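Local coordinates for uncharacterized protein Atu1656 (Agrobacterium tumefaciens, PDB 2OJH), which is of unknown function but belongs to the TolB family and folds as a six-bladed beta-propeller, at residues A[241-246]-A[269-274]. Sequence-based numbering, arbitrary orientation.
Sequences FDHPRD and GGQGTM. With ACY (acetic acid), chain B; ACY (acetic acid), chain C.
Gln271 reaches between His243 and Arg245. Its CB packs 3.4 Å from His243 O and lies nearly as close to Pro244 O. CG stands anti to the backbone N (chi1 172°) and slips under one face of the Arg245 guanidinium, off its centre, 3.6 Å from NH1. The chain then bends about CB-CG (chi2 72°), which turns the amide towards His243. There His243 ND1 donates to Gln271 OE1 at 3.0 Å. The bond is bent, 136° at the hydrogen, and ND1 lies above the amide plane. Asn275 ND2 also donates to OE1, so two bonds grip the oxygen. At the far side of the imidazole, His243 NE2 gives a longer bond of 3.2 Å to OXT of the acetic acid of chain C, probably from the crystallisation liquor.

Between the backbones, Gln271 N donates a hydrogen bond of 2.9 Å to Pro244 O. A water accepts from Asp246 N and donates to Gln271 O, bridging the loops. The Arg245 guanidinium is held in turn by a salt bridge to Glu45.

Segment 241-246 belongs to the loop between strands 230-237 and 247-255 of one propeller blade. Segment 269-274 follows strand 262-267, the last of that blade's four strands, and leads on towards strand 285-291. The contact thus ties a loop within one blade to the connection that leaves it.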
loop_
_atom_site.group_PDB
_atom_site.type_symbol
_atom_site.label_atom_id
_atom_site.label_comp_id
_atom_site.label_asym_id
_atom_site.label_seq_id
_atom_site.Cartn_x
_atom_site.Cartn_y
_atom_site.Cartn_z
ATOM N N PHE A 241 -19.119 1.254 1.384
ATOM C CA PHE A 241 -18.613 2.272 2.293
ATOM C C PHE A 241 -17.262 1.850 2.802
ATOM O O PHE A 241 -17.078 0.716 3.229
ATOM C CB PHE A 241 -19.574 2.545 3.483
ATOM C CG PHE A 241 -19.103 3.656 4.390
ATOM C CD1 PHE A 241 -19.346 4.987 4.067
ATOM C CD2 PHE A 241 -18.348 3.373 5.538
ATOM C CE1 PHE A 241 -18.866 6.024 4.883
ATOM C CE2 PHE A 241 -17.873 4.399 6.361
ATOM C CZ PHE A 241 -18.135 5.732 6.023
ATOM N N ASP A 242 -16.316 2.770 2.759
ATOM C CA ASP A 242 -14.965 2.497 3.220
ATOM C C ASP A 242 -14.305 1.398 2.339
ATOM O O ASP A 242 -14.591 1.313 1.146
ATOM C CB ASP A 242 -15.016 2.085 4.677
ATOM C CG ASP A 242 -13.957 2.734 5.494
ATOM O OD1 ASP A 242 -13.022 3.330 4.924
ATOM O OD2 ASP A 242 -14.064 2.683 6.731
ATOM N N HIS A 243 -13.438 0.571 2.926
ATOM C CA HIS A 243 -12.699 -0.456 2.153
ATOM C C HIS A 243 -12.718 -1.858 2.811
ATOM O O HIS A 243 -11.719 -2.317 3.373
ATOM C CB HIS A 243 -11.262 -0.004 1.926
ATOM C CG HIS A 243 -10.525 0.367 3.178
ATOM N ND1 HIS A 243 -9.388 -0.290 3.596
ATOM C CD2 HIS A 243 -10.737 1.349 4.085
ATOM C CE1 HIS A 243 -8.931 0.267 4.703
ATOM N NE2 HIS A 243 -9.726 1.268 5.018
ATOM N N PRO A 244 -13.859 -2.520 2.759
ATOM C CA PRO A 244 -14.057 -3.811 3.405
ATOM C C PRO A 244 -13.294 -4.992 2.751
ATOM O O PRO A 244 -12.745 -4.869 1.635
ATOM C CB PRO A 244 -15.564 -4.048 3.217
ATOM C CG PRO A 244 -16.126 -2.711 2.901
ATOM C CD PRO A 244 -15.082 -2.088 2.071
ATOM N N ARG A 245 -13.303 -6.121 3.459
ATOM C CA ARG A 245 -12.840 -7.399 2.942
ATOM C C ARG A 245 -13.870 -8.019 2.036
ATOM O O ARG A 245 -15.039 -7.630 2.060
ATOM C CB ARG A 245 -12.678 -8.378 4.094
ATOM C CG ARG A 245 -11.621 -8.008 5.070
ATOM C CD ARG A 245 -11.181 -9.246 5.806
ATOM N NE ARG A 245 -10.032 -8.922 6.619
ATOM C CZ ARG A 245 -8.828 -8.641 6.129
ATOM N NH1 ARG A 245 -8.592 -8.677 4.816
ATOM N NH2 ARG A 245 -7.850 -8.327 6.965
ATOM N N ASP A 246 -13.425 -9.022 1.282
ATOM C CA ASP A 246 -14.300 -10.060 0.720
ATOM C C ASP A 246 -15.482 -9.566 -0.083
ATOM O O ASP A 246 -16.633 -9.983 0.153
ATOM C CB ASP A 246 -14.754 -11.053 1.812
ATOM C CG ASP A 246 -13.582 -11.748 2.511
ATOM O OD1 ASP A 246 -12.490 -11.871 1.933
ATOM O OD2 ASP A 246 -13.753 -12.194 3.658
ATOM N N GLY A 269 -12.022 -9.887 -3.120
ATOM C CA GLY A 269 -11.088 -9.295 -2.166
ATOM C C GLY A 269 -11.446 -7.851 -1.843
ATOM O O GLY A 269 -12.607 -7.538 -1.556
ATOM N N GLY A 270 -10.456 -6.976 -1.924
ATOM C CA GLY A 270 -10.597 -5.594 -1.476
ATOM C C GLY A 270 -9.549 -5.375 -0.413
ATOM O O GLY A 270 -8.364 -5.256 -0.732
ATOM N N GLN A 271 -9.972 -5.330 0.845
ATOM C CA GLN A 271 -8.982 -5.135 1.916
ATOM C C GLN A 271 -7.978 -6.299 1.860
ATOM O O GLN A 271 -8.389 -7.462 1.787
ATOM C CB GLN A 271 -9.693 -5.076 3.272
ATOM C CG GLN A 271 -8.728 -5.080 4.492
ATOM C CD GLN A 271 -7.985 -3.765 4.630
ATOM O OE1 GLN A 271 -8.025 -2.925 3.735
ATOM N NE2 GLN A 271 -7.340 -3.557 5.771
ATOM N N GLY A 272 -6.687 -5.982 1.927
ATOM C CA GLY A 272 -5.617 -6.991 1.867
ATOM C C GLY A 272 -5.060 -7.234 0.460
ATOM O O GLY A 272 -3.890 -7.638 0.299
ATOM N N THR A 273 -5.886 -7.007 -0.559
ATOM C CA THR A 273 -5.492 -7.270 -1.945
ATOM C C THR A 273 -4.186 -6.525 -2.289
ATOM O O THR A 273 -3.236 -7.125 -2.814
ATOM C CB THR A 273 -6.664 -6.934 -2.928
ATOM O OG1 THR A 273 -7.710 -7.873 -2.702
ATOM C CG2 THR A 273 -6.249 -7.033 -4.389
HETATM N N MSE A 274 -4.122 -5.221 -1.995
HETATM C CA MSE A 274 -2.924 -4.439 -2.326
HETATM C C MSE A 274 -2.809 -3.161 -1.486
HETATM O O MSE A 274 -2.607 -2.073 -2.043
HETATM C CB MSE A 274 -2.849 -4.096 -3.842
HETATM C CG MSE A 274 -3.965 -3.244 -4.333
HETATM SE SE MSE A 274 -3.778 -2.792 -6.242
HETATM C CE MSE A 274 -3.743 -4.652 -6.941
HETATM C C ACY B . -15.890 6.199 1.839
HETATM O O ACY B . -15.015 6.205 2.743
HETATM O OXT ACY B . -16.531 5.186 1.485
HETATM C CH3 ACY B . -16.197 7.481 1.123
HETATM C C ACY C . -7.441 3.732 7.209
HETATM O O ACY C . -6.762 2.710 7.468
HETATM O OXT ACY C . -8.419 3.759 6.445
HETATM C CH3 ACY C . -7.070 5.030 7.836
HETATM O O HOH W 1 -10.470 -9.004 1.095
#